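Rhodopsin (Rubrobacter xylanophilus, PDB 6KFQ) binds retinal inside a bundle of transmembrane helices and works as a proton-pumping microbial rhodopsin. Local coordinates at residues L89-P94 with T99-L104; L81-L86 with S103-D108; R32-I37 with L214-S219; R148-A153 with L167-I172. All coordinates share one frame; numbering follows the deposited sequence.

Interaction 1 (L89-P94 with T99-L104); sequences LALADP and TFIASL. With MPG ([(Z)-octadec-9-enyl] (2R)-2,3-bis(oxidanyl)propanoate), chain O; SO4 (sulfate ion), chain S.
A helical hairpin links helix 70-90 to helix 98-120, and across its turn Leu91 and Pro94 close on Ile101. The contact is small and rests on one methyl group: Ile101 CD1 lies 3.9 Å from Leu91 CD1 and just as far, 3.9 Å, from Pro94 CB. CG1 of Ile101 lies anti to its carbonyl carbon (chi1 -67°) and the chain runs on extended, which carries CD1 across to the turn. Leu91 and Ile101 pass alongside each other in opposite directions, while the proline ring meets the same methyl from its CB corner. Leu91 is the first residue to leave helical geometry, and its side chain points to the second helix and meets Ile101. A sulfate ion, probably from the crystallisation liquor, sits near the start of that helix: Phe100 N donates to its O2 at 2.8 Å and 158°, and Asn97 and Arg148 hold it too. Thr99 O, next to this site, accepts two bonds from Ser103 one turn later, from opposite faces of its plane, Ser103 N at 3.0 Å and Ser103 OG at 2.7 Å. With an alanine here, that carbonyl would probably be left with only the backbone bond of the two from this residue. The outer side of the helix meets the membrane mimic, where Thr99 OG1 lies 3.7 Å from C6 of a bound lipid. A short connection between two consecutive transmembrane helices, closed by an apolar contact, makes this a helical hairpin of the microbial rhodopsin bundle.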
# COMPACT_ATOMS: atom_id res chain seq x y z
N LEU A 89 -1.81 -8.86 12.45
CA LEU A 89 -0.83 -9.92 12.65
C LEU A 89 -0.08 -9.75 13.96
O LEU A 89 0.04 -10.70 14.75
CB LEU A 89 0.17 -9.95 11.50
CG LEU A 89 -0.26 -10.50 10.15
CD1 LEU A 89 0.92 -10.42 9.19
CD2 LEU A 89 -0.77 -11.94 10.27
N ALA A 90 0.44 -8.54 14.22
CA ALA A 90 1.40 -8.30 15.30
C ALA A 90 0.73 -8.19 16.67
O ALA A 90 1.31 -8.64 17.67
CB ALA A 90 2.21 -7.03 15.03
N LEU A 91 -0.45 -7.60 16.75
CA LEU A 91 -1.06 -7.27 18.03
C LEU A 91 -2.04 -8.36 18.46
O LEU A 91 -2.98 -8.70 17.73
CB LEU A 91 -1.77 -5.91 17.95
CG LEU A 91 -0.90 -4.73 17.52
CD1 LEU A 91 -1.78 -3.56 17.05
CD2 LEU A 91 0.04 -4.27 18.63
N ALA A 92 -1.83 -8.88 19.68
CA ALA A 92 -2.66 -9.97 20.18
C ALA A 92 -4.07 -9.51 20.51
O ALA A 92 -5.01 -10.31 20.46
CB ALA A 92 -2.00 -10.60 21.41
N ASP A 93 -4.25 -8.24 20.86
CA ASP A 93 -5.57 -7.67 21.12
C ASP A 93 -5.58 -6.24 20.60
O ASP A 93 -5.25 -5.30 21.33
CB ASP A 93 -5.93 -7.70 22.60
CG ASP A 93 -7.40 -7.40 22.86
OD1 ASP A 93 -7.80 -7.33 24.04
OD2 ASP A 93 -8.15 -7.24 21.87
N PRO A 94 -5.96 -6.04 19.33
CA PRO A 94 -5.94 -4.68 18.76
C PRO A 94 -6.93 -3.73 19.41
O PRO A 94 -6.75 -2.51 19.30
CB PRO A 94 -6.26 -4.92 17.28
CG PRO A 94 -6.04 -6.39 17.05
CD PRO A 94 -6.37 -7.05 18.35
N THR A 99 -5.03 3.79 20.15
CA THR A 99 -4.19 4.97 20.00
C THR A 99 -3.04 4.72 19.03
O THR A 99 -2.75 5.55 18.16
CB THR A 99 -3.66 5.42 21.36
OG1 THR A 99 -4.77 5.78 22.20
CG2 THR A 99 -2.74 6.64 21.21
N PHE A 100 -2.37 3.57 19.16
CA PHE A 100 -1.30 3.26 18.22
C PHE A 100 -1.83 3.13 16.80
O PHE A 100 -1.27 3.69 15.85
CB PHE A 100 -0.56 1.99 18.63
CG PHE A 100 0.43 1.53 17.61
CD1 PHE A 100 1.70 2.08 17.57
CD2 PHE A 100 0.08 0.58 16.66
CE1 PHE A 100 2.61 1.68 16.61
CE2 PHE A 100 0.99 0.18 15.68
CZ PHE A 100 2.26 0.72 15.66
N ILE A 101 -2.91 2.36 16.63
CA ILE A 101 -3.42 2.08 15.28
C ILE A 101 -3.91 3.36 14.62
O ILE A 101 -3.61 3.62 13.45
CB ILE A 101 -4.52 1.00 15.34
CG1 ILE A 101 -3.91 -0.34 15.76
CG2 ILE A 101 -5.19 0.83 13.97
CD1 ILE A 101 -4.93 -1.46 16.00
N ALA A 102 -4.66 4.19 15.35
CA ALA A 102 -5.12 5.45 14.79
C ALA A 102 -3.94 6.37 14.47
O ALA A 102 -3.95 7.08 13.46
CB ALA A 102 -6.09 6.14 15.75
N SER A 103 -2.92 6.37 15.33
CA SER A 103 -1.73 7.17 15.07
C SER A 103 -1.02 6.72 13.80
O SER A 103 -0.64 7.54 12.96
CB SER A 103 -0.76 7.10 16.25
OG SER A 103 -1.33 7.69 17.40
N LEU A 104 -0.81 5.41 13.67
CA LEU A 104 -0.15 4.89 12.48
C LEU A 104 -0.96 5.21 11.23
O LEU A 104 -0.40 5.65 10.22
CB LEU A 104 0.03 3.37 12.62
CG LEU A 104 0.69 2.63 11.45
CD1 LEU A 104 2.15 3.08 11.28
CD2 LEU A 104 0.61 1.14 11.68
C2 MPG O . -10.64 11.26 22.39
C3 MPG O . -9.71 10.82 23.49
C4 MPG O . -8.84 9.64 23.12
C5 MPG O . -7.83 9.91 22.02
C6 MPG O . -6.76 8.85 21.90
C7 MPG O . -5.71 9.11 20.83
C8 MPG O . -6.23 9.03 19.42
C9 MPG O . -5.16 9.23 18.39
C10 MPG O . -5.13 10.23 17.55
C11 MPG O . -4.11 10.51 16.49
C12 MPG O . -4.72 10.74 15.13
C13 MPG O . -5.84 11.77 15.13
C14 MPG O . -6.42 12.06 13.77
C15 MPG O . -5.51 12.86 12.87
C16 MPG O . -6.08 13.10 11.49
C17 MPG O . -5.20 13.90 10.56
C18 MPG O . -5.75 14.01 9.16
C1 MPG O . -11.70 10.26 22.05
S SO4 S . -1.54 1.82 22.54
O1 SO4 S . -0.24 2.37 22.20
O2 SO4 S . -2.53 2.13 21.51
O3 SO4 S . -1.41 0.37 22.67
O4 SO4 S . -2.01 2.37 23.81

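Interaction 2 (L81-L86 with S103-D108); sequences LLLLDL and SLIALD
Leu83 and Ile105 mark the closest backbone approach, CA to CA 7.3 Å, between helix segments 81-86 and 103-108, which run nearly antiparallel at 155° with their axes 10.0 Å apart. Leu83 points at the partner helix and meets three of its side chains. Its CB is flanked by Ile105 CD1 at 3.8 Å and by Leu104 CD2 at 4.0 Å, so two branched residues grip the base of the leucine. The CB of Ile105 does not face the partner helix; a bend at chi2 (-48°) brings CD1 round to Leu83. Farther out, Leu83 CD1 lies against the aspartate, 3.5 Å from Asp108 CB and 3.5 Å from Asp108 OD2, the two side chains crossing obliquely. The other carboxylate oxygen, OD1, is hydrogen-bonded to Thr79 OG1 of helix 70-90, so a polar tie between the same two helices lies beside the leucine packing. An aspartate-threonine pair joins the corresponding helices in bacteriorhodopsin. Asp108 is about 6 Å from the retinal at its nearest side-chain approach. Trp175 of helix 158-184 packs on both Leu83 and Asp108, while Leu104 rests on Val141 and Leu144 of helix 124-153, and Ile105 meets a bound lipid.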
# COMPACT_ATOMS: atom_id res chain seq x y z
N LEU A 81 -5.09 0.02 4.94
CA LEU A 81 -5.52 -1.37 5.05
C LEU A 81 -4.33 -2.31 5.10
O LEU A 81 -4.36 -3.32 5.81
CB LEU A 81 -6.45 -1.74 3.89
CG LEU A 81 -7.85 -1.13 3.86
CD1 LEU A 81 -8.56 -1.45 2.55
CD2 LEU A 81 -8.68 -1.65 5.02
N LEU A 82 -3.27 -2.01 4.35
CA LEU A 82 -2.05 -2.80 4.45
C LEU A 82 -1.45 -2.70 5.85
O LEU A 82 -1.04 -3.71 6.44
CB LEU A 82 -1.03 -2.35 3.40
CG LEU A 82 -1.32 -2.77 1.96
CD1 LEU A 82 -0.49 -1.96 1.01
CD2 LEU A 82 -1.08 -4.27 1.74
N LEU A 83 -1.38 -1.49 6.39
CA LEU A 83 -0.90 -1.34 7.75
C LEU A 83 -1.81 -2.08 8.73
O LEU A 83 -1.34 -2.69 9.69
CB LEU A 83 -0.80 0.15 8.11
CG LEU A 83 0.17 0.89 7.19
CD1 LEU A 83 0.12 2.39 7.47
CD2 LEU A 83 1.57 0.35 7.38
N LEU A 84 -3.12 -2.02 8.49
CA LEU A 84 -4.06 -2.75 9.34
C LEU A 84 -3.78 -4.24 9.33
O LEU A 84 -3.76 -4.89 10.38
CB LEU A 84 -5.50 -2.46 8.90
CG LEU A 84 -6.58 -3.07 9.79
CD1 LEU A 84 -6.39 -2.67 11.25
CD2 LEU A 84 -7.97 -2.65 9.29
N ASP A 85 -3.59 -4.83 8.14
CA ASP A 85 -3.16 -6.22 8.07
C ASP A 85 -1.95 -6.47 8.96
O ASP A 85 -1.89 -7.47 9.69
CB ASP A 85 -2.82 -6.60 6.63
CG ASP A 85 -3.99 -7.21 5.88
OD1 ASP A 85 -4.99 -7.61 6.51
OD2 ASP A 85 -3.91 -7.28 4.63
N LEU A 86 -0.97 -5.57 8.93
CA LEU A 86 0.23 -5.78 9.72
C LEU A 86 -0.07 -5.64 11.21
O LEU A 86 0.46 -6.41 12.02
CB LEU A 86 1.33 -4.79 9.31
CG LEU A 86 1.97 -4.96 7.93
CD1 LEU A 86 2.98 -3.84 7.66
CD2 LEU A 86 2.62 -6.32 7.79
N SER A 103 -2.92 6.37 15.33
CA SER A 103 -1.73 7.17 15.07
C SER A 103 -1.02 6.72 13.80
O SER A 103 -0.64 7.54 12.96
CB SER A 103 -0.76 7.10 16.25
OG SER A 103 -1.33 7.69 17.40
N LEU A 104 -0.81 5.41 13.67
CA LEU A 104 -0.15 4.89 12.48
C LEU A 104 -0.96 5.21 11.23
O LEU A 104 -0.40 5.65 10.22
CB LEU A 104 0.03 3.37 12.62
CG LEU A 104 0.69 2.63 11.45
CD1 LEU A 104 2.15 3.08 11.28
CD2 LEU A 104 0.61 1.14 11.68
N ILE A 105 -2.27 5.01 11.29
CA ILE A 105 -3.08 5.23 10.09
C ILE A 105 -3.12 6.72 9.76
O ILE A 105 -2.99 7.11 8.59
CB ILE A 105 -4.50 4.65 10.28
CG1 ILE A 105 -4.47 3.11 10.41
CG2 ILE A 105 -5.44 5.11 9.16
CD1 ILE A 105 -3.65 2.40 9.38
N ALA A 106 -3.28 7.57 10.77
CA ALA A 106 -3.33 9.01 10.52
C ALA A 106 -2.05 9.49 9.86
O ALA A 106 -2.08 10.26 8.89
CB ALA A 106 -3.60 9.76 11.82
N LEU A 107 -0.90 9.05 10.37
CA LEU A 107 0.38 9.39 9.74
C LEU A 107 0.40 8.96 8.28
O LEU A 107 0.83 9.72 7.40
CB LEU A 107 1.52 8.72 10.50
CG LEU A 107 2.63 9.52 11.17
CD1 LEU A 107 2.19 10.90 11.53
CD2 LEU A 107 3.09 8.76 12.40
N ASP A 108 -0.06 7.74 8.01
CA ASP A 108 -0.07 7.22 6.65
C ASP A 108 -0.98 8.04 5.73
O ASP A 108 -0.63 8.30 4.58
CB ASP A 108 -0.50 5.76 6.67
CG ASP A 108 -0.56 5.16 5.30
OD1 ASP A 108 -1.63 5.25 4.66
OD2 ASP A 108 0.49 4.64 4.85

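Interaction 3 (R32-I37 with L214-S219); sequences RYFFVI and LLLLSS. With SO4 (sulfate ion), chain T.
At the cytoplasmic end of the helix bundle, Phe34 and Phe35 of helix 32-53 pack against Leu216 and Leu217 near the end of helix 194-218. Leu217 carries most of the contact. Its CD2 stands over the face of the Phe35 ring, 3.8 Å from the centroid and 10° off the ring normal, a well-centred CH-pi contact. The second methyl, CD1, comes within 3.7 Å of Phe35 CD1 near the rim, so the leucine fork covers the centre and one side of the ring as the two side chains slide past each other. Leu217 CD2 also reaches Phe34 CB at 4.2 Å. Phe34 and Leu216 meet at about a right angle, Phe34 CD1 lying 4.2 Å from Leu216 CD2. These antiparallel segments, inclined at 161°, pair the second and last transmembrane helices of the seven-helix microbial rhodopsin fold, far apart in sequence but packed against each other in the bundle. Leu24, Ala27 and Pro28 of the preceding loop, and Leu223 of helix 220-228, also pack on Phe35. An alanine in its place would remove the face under Leu217 CD2 and would probably open a gap between that leucine and the loop. Beside Arg32 a sulfate ion, probably from the crystallisation liquor, accepts a bond from Arg32 N to O3 at 3.0 Å. Just past Leu217, where helix 194-218 ends, two hydroxyls turn back to its carbonyls: Ser218 OG donates to Leu214 O, and Ser219 OG reaches Leu215 O at 2.7 Å.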
# COMPACT_ATOMS: atom_id res chain seq x y z
N ARG A 32 -11.21 -14.99 8.76
CA ARG A 32 -11.79 -14.57 7.48
C ARG A 32 -11.62 -13.07 7.24
O ARG A 32 -11.59 -12.63 6.09
CB ARG A 32 -13.26 -14.97 7.42
CG ARG A 32 -14.25 -13.82 7.32
CD ARG A 32 -15.69 -14.33 7.32
NE ARG A 32 -16.64 -13.29 6.95
N TYR A 33 -11.46 -12.28 8.31
CA TYR A 33 -11.32 -10.84 8.11
C TYR A 33 -10.01 -10.48 7.42
O TYR A 33 -9.95 -9.47 6.73
CB TYR A 33 -11.46 -10.09 9.44
CG TYR A 33 -10.46 -10.48 10.51
CD1 TYR A 33 -9.27 -9.78 10.68
CD2 TYR A 33 -10.71 -11.55 11.36
CE1 TYR A 33 -8.36 -10.15 11.65
CE2 TYR A 33 -9.82 -11.92 12.33
CZ TYR A 33 -8.64 -11.22 12.48
OH TYR A 33 -7.76 -11.61 13.46
N PHE A 34 -8.97 -11.29 7.59
CA PHE A 34 -7.73 -11.07 6.84
C PHE A 34 -7.98 -11.19 5.34
O PHE A 34 -7.54 -10.35 4.55
CB PHE A 34 -6.66 -12.07 7.27
CG PHE A 34 -5.96 -11.71 8.55
CD1 PHE A 34 -5.13 -10.60 8.61
CD2 PHE A 34 -6.12 -12.49 9.68
CE1 PHE A 34 -4.48 -10.27 9.80
CE2 PHE A 34 -5.47 -12.17 10.87
CZ PHE A 34 -4.65 -11.06 10.92
N PHE A 35 -8.70 -12.24 4.94
CA PHE A 35 -8.98 -12.45 3.52
C PHE A 35 -9.84 -11.33 2.96
O PHE A 35 -9.65 -10.90 1.81
CB PHE A 35 -9.65 -13.82 3.33
CG PHE A 35 -8.76 -14.98 3.68
CD1 PHE A 35 -8.12 -15.71 2.70
CD2 PHE A 35 -8.52 -15.31 5.01
CE1 PHE A 35 -7.28 -16.75 3.02
CE2 PHE A 35 -7.68 -16.35 5.35
CZ PHE A 35 -7.07 -17.07 4.36
N VAL A 36 -10.77 -10.82 3.76
CA VAL A 36 -11.64 -9.74 3.31
C VAL A 36 -10.84 -8.45 3.14
O VAL A 36 -10.96 -7.76 2.12
CB VAL A 36 -12.81 -9.55 4.30
CG1 VAL A 36 -13.66 -8.36 3.90
CG2 VAL A 36 -13.65 -10.81 4.35
N ILE A 37 -10.02 -8.11 4.14
CA ILE A 37 -9.21 -6.89 4.06
C ILE A 37 -8.27 -6.95 2.87
O ILE A 37 -8.09 -5.96 2.15
CB ILE A 37 -8.42 -6.68 5.37
CG1 ILE A 37 -9.36 -6.46 6.55
CG2 ILE A 37 -7.43 -5.53 5.21
CD1 ILE A 37 -8.63 -6.33 7.90
N LEU A 214 -0.63 -12.60 -1.28
CA LEU A 214 -0.35 -14.02 -1.48
C LEU A 214 0.42 -14.60 -0.30
O LEU A 214 0.09 -15.68 0.20
CB LEU A 214 0.43 -14.21 -2.77
CG LEU A 214 -0.38 -14.30 -4.05
CD1 LEU A 214 0.54 -14.21 -5.27
CD2 LEU A 214 -1.17 -15.60 -4.07
N LEU A 215 1.45 -13.89 0.15
CA LEU A 215 2.24 -14.35 1.29
C LEU A 215 1.41 -14.39 2.56
O LEU A 215 1.49 -15.36 3.33
CB LEU A 215 3.46 -13.44 1.47
CG LEU A 215 4.49 -13.51 0.36
CD1 LEU A 215 5.57 -12.46 0.55
CD2 LEU A 215 5.10 -14.92 0.27
N LEU A 216 0.58 -13.37 2.79
CA LEU A 216 -0.25 -13.33 3.99
C LEU A 216 -1.27 -14.47 3.99
O LEU A 216 -1.33 -15.28 4.93
CB LEU A 216 -0.96 -11.98 4.09
CG LEU A 216 -1.95 -11.88 5.26
CD1 LEU A 216 -1.24 -12.12 6.58
CD2 LEU A 216 -2.66 -10.53 5.26
N LEU A 217 -2.09 -14.54 2.94
CA LEU A 217 -3.23 -15.45 2.93
C LEU A 217 -2.83 -16.90 2.71
O LEU A 217 -3.64 -17.79 2.97
CB LEU A 217 -4.24 -15.00 1.87
CG LEU A 217 -4.75 -13.58 2.09
CD1 LEU A 217 -5.89 -13.25 1.13
CD2 LEU A 217 -5.18 -13.38 3.53
N SER A 218 -1.61 -17.16 2.25
CA SER A 218 -1.11 -18.53 2.17
C SER A 218 -0.50 -19.02 3.48
O SER A 218 -0.22 -20.22 3.59
CB SER A 218 -0.07 -18.64 1.05
OG SER A 218 -0.62 -18.23 -0.19
N SER A 219 -0.29 -18.14 4.46
CA SER A 219 0.29 -18.51 5.75
C SER A 219 -0.81 -19.04 6.67
O SER A 219 -1.16 -18.45 7.69
CB SER A 219 1.01 -17.32 6.38
OG SER A 219 2.06 -16.84 5.57
S SO4 T . -14.04 -14.54 11.04
O1 SO4 T . -13.29 -13.44 10.45
O2 SO4 T . -15.44 -14.45 10.65
O3 SO4 T . -13.48 -15.81 10.57
O4 SO4 T . -13.94 -14.46 12.49

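Interaction 4 (R148-A153 with L167-I172); sequences RLFAEA and LAVLTI. With MPG ([(Z)-octadec-9-enyl] (2R)-2,3-bis(oxidanyl)propanoate), chain F; MPG ([(Z)-octadec-9-enyl] (2R)-2,3-bis(oxidanyl)propanoate), chain J; SO4 (sulfate ion), chain S.
Glu152 OE2 is gripped side-on by two nitrogens of Arg148 one helical turn earlier: NE at 2.9 Å (159°) and NH2 at 3.2 Å (139°). NE uses the anti lone pair of the oxygen, and OE2 lies almost in the guanidinium plane; the bend of the arginine at chi2 (69°) directs the chain along the helix toward Glu152, one turn on. The outer edge of the same guanidinium holds a sulfate ion, NH1 to its O1 at 2.9 Å and NH2 to its O3 at 2.8 Å, so NH2 serves both anions. Glu152 OE1 has a further salt bridge to Arg155. Phe150, in the same segment, makes the contact with helix 158-184. Its CZ presses on Ala168 CB at 3.5 Å, Val169 CG2 comes to the ring edge, and Ile172 CD1 lies 4.3 Å from Phe150 CE1. Over one ring face, lipid C4 stands 4.0 Å above the plane near its centre, and Phe164 packs edge-to-face with the ring. The phenyl tip thus ends on the single methyl of Ala168. Segment 148-153 has two parts: a salt bridge and hydrogen bonds to a sulfate, probably from the crystallisation liquor, hold the guanidinium and probably offset its charge, whereas contact with helix 158-184 is wholly apolar and is completed by lipid hydrocarbon.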
# COMPACT_ATOMS: atom_id res chain seq x y z
N ARG A 148 7.49 -0.52 17.33
CA ARG A 148 6.38 -1.10 18.07
C ARG A 148 5.96 -2.47 17.55
O ARG A 148 5.88 -3.42 18.33
CB ARG A 148 5.17 -0.15 18.03
CG ARG A 148 3.93 -0.68 18.73
CD ARG A 148 4.13 -0.75 20.24
NE ARG A 148 2.93 -1.26 20.88
CZ ARG A 148 1.94 -0.50 21.34
NH1 ARG A 148 2.02 0.82 21.23
NH2 ARG A 148 0.89 -1.06 21.91
N LEU A 149 5.68 -2.60 16.26
CA LEU A 149 5.05 -3.83 15.79
C LEU A 149 6.03 -5.00 15.74
O LEU A 149 5.62 -6.14 15.97
CB LEU A 149 4.41 -3.62 14.42
CG LEU A 149 3.14 -2.77 14.42
CD1 LEU A 149 2.50 -2.75 13.04
CD2 LEU A 149 2.17 -3.26 15.48
N PHE A 150 7.31 -4.76 15.45
CA PHE A 150 8.27 -5.86 15.49
C PHE A 150 8.37 -6.43 16.89
O PHE A 150 8.49 -7.65 17.07
CB PHE A 150 9.64 -5.41 14.99
CG PHE A 150 9.83 -5.53 13.50
CD1 PHE A 150 9.45 -4.50 12.66
CD2 PHE A 150 10.38 -6.68 12.95
CE1 PHE A 150 9.61 -4.61 11.28
CE2 PHE A 150 10.55 -6.80 11.57
CZ PHE A 150 10.16 -5.75 10.74
N ALA A 151 8.32 -5.57 17.90
CA ALA A 151 8.36 -6.05 19.28
C ALA A 151 7.08 -6.80 19.63
O ALA A 151 7.14 -7.85 20.28
CB ALA A 151 8.58 -4.88 20.24
N GLU A 152 5.93 -6.27 19.22
CA GLU A 152 4.67 -6.96 19.49
C GLU A 152 4.64 -8.33 18.83
O GLU A 152 4.25 -9.32 19.46
CB GLU A 152 3.50 -6.11 18.99
CG GLU A 152 3.34 -4.80 19.77
CD GLU A 152 2.48 -4.96 21.00
OE1 GLU A 152 2.03 -6.10 21.27
OE2 GLU A 152 2.24 -3.95 21.69
N ALA A 153 5.06 -8.41 17.56
CA ALA A 153 4.98 -9.67 16.83
C ALA A 153 5.89 -10.73 17.42
O ALA A 153 5.64 -11.93 17.25
CB ALA A 153 5.32 -9.44 15.36
N LEU A 167 6.40 -9.98 5.83
CA LEU A 167 5.59 -8.93 5.23
C LEU A 167 6.10 -7.55 5.60
O LEU A 167 6.02 -6.61 4.79
CB LEU A 167 4.14 -9.09 5.65
CG LEU A 167 3.44 -10.36 5.14
CD1 LEU A 167 2.01 -10.36 5.63
CD2 LEU A 167 3.50 -10.44 3.63
N ALA A 168 6.60 -7.39 6.82
CA ALA A 168 7.05 -6.06 7.25
C ALA A 168 8.31 -5.64 6.50
O ALA A 168 8.44 -4.48 6.11
CB ALA A 168 7.27 -6.05 8.76
N VAL A 169 9.25 -6.57 6.32
CA VAL A 169 10.45 -6.25 5.54
C VAL A 169 10.07 -5.99 4.10
O VAL A 169 10.56 -5.03 3.48
CB VAL A 169 11.48 -7.39 5.65
CG1 VAL A 169 12.63 -7.15 4.71
CG2 VAL A 169 11.99 -7.49 7.06
N LEU A 170 9.19 -6.82 3.53
CA LEU A 170 8.72 -6.57 2.17
C LEU A 170 8.10 -5.19 2.04
O LEU A 170 8.34 -4.46 1.07
CB LEU A 170 7.69 -7.64 1.78
CG LEU A 170 7.04 -7.43 0.42
CD1 LEU A 170 8.07 -7.59 -0.69
CD2 LEU A 170 5.90 -8.41 0.21
N THR A 171 7.25 -4.83 3.00
CA THR A 171 6.62 -3.52 3.02
C THR A 171 7.65 -2.40 3.08
O THR A 171 7.61 -1.46 2.28
CB THR A 171 5.64 -3.46 4.20
OG1 THR A 171 4.54 -4.37 3.95
CG2 THR A 171 5.11 -2.06 4.44
N ILE A 172 8.59 -2.48 4.03
CA ILE A 172 9.56 -1.40 4.18
C ILE A 172 10.37 -1.22 2.90
O ILE A 172 10.55 -0.10 2.41
CB ILE A 172 10.46 -1.66 5.39
CG1 ILE A 172 9.65 -1.59 6.69
CG2 ILE A 172 11.60 -0.65 5.46
CD1 ILE A 172 10.44 -2.06 7.89
C4 MPG F . 13.71 -4.24 12.27
C5 MPG F . 13.92 -4.84 10.90
C6 MPG F . 14.06 -3.82 9.80
C7 MPG F . 14.22 -4.41 8.40
C8 MPG F . 14.51 -3.39 7.34
C9 MPG F . 14.62 -3.95 5.96
C10 MPG F . 15.01 -3.25 4.93
C11 MPG F . 15.42 -1.81 5.02
C12 MPG F . 16.09 -1.29 3.79
C13 MPG F . 15.18 -1.04 2.60
C14 MPG F . 15.92 -0.52 1.39
C15 MPG F . 15.06 -0.09 0.23
C16 MPG F . 15.87 0.42 -0.95
C17 MPG F . 15.10 1.04 -2.09
C18 MPG F . 15.99 1.56 -3.19
C14 MPG J . 10.99 -10.59 1.20
C15 MPG J . 11.89 -9.47 1.65
C16 MPG J . 11.74 -8.19 0.85
C17 MPG J . 12.04 -8.33 -0.62
C18 MPG J . 11.98 -7.02 -1.38
S SO4 S . -1.54 1.82 22.54
O1 SO4 S . -0.24 2.37 22.20
O2 SO4 S . -2.53 2.13 21.51
O3 SO4 S . -1.41 0.37 22.67
O4 SO4 S . -2.01 2.37 23.81

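The four contacts lie toward the cytoplasmic side of one helix bundle. Interactions 1 and 2 are successive levels of the same helix pair, overlap in sequence at Ser103 and Leu104 and have centres about 9 Å apart. Interaction 1 meets interaction 4 through Phe100 CE1, 3.4 Å from Arg148 CG, and through the sulfate that both bind. Leu167 ties interaction 4 to its neighbours, its CB lying 3.8 Å from Leu86 CD2 of interaction 2 and its CD1 3.7 Å from Leu216 CB of interaction 3. Asp85 OD2 lies 3.5 Å from Leu216 CD2, joining interactions 2 and 3. Interaction 2 is nearest the chromophore: Leu82, within its segment 81-86, touches the retinal.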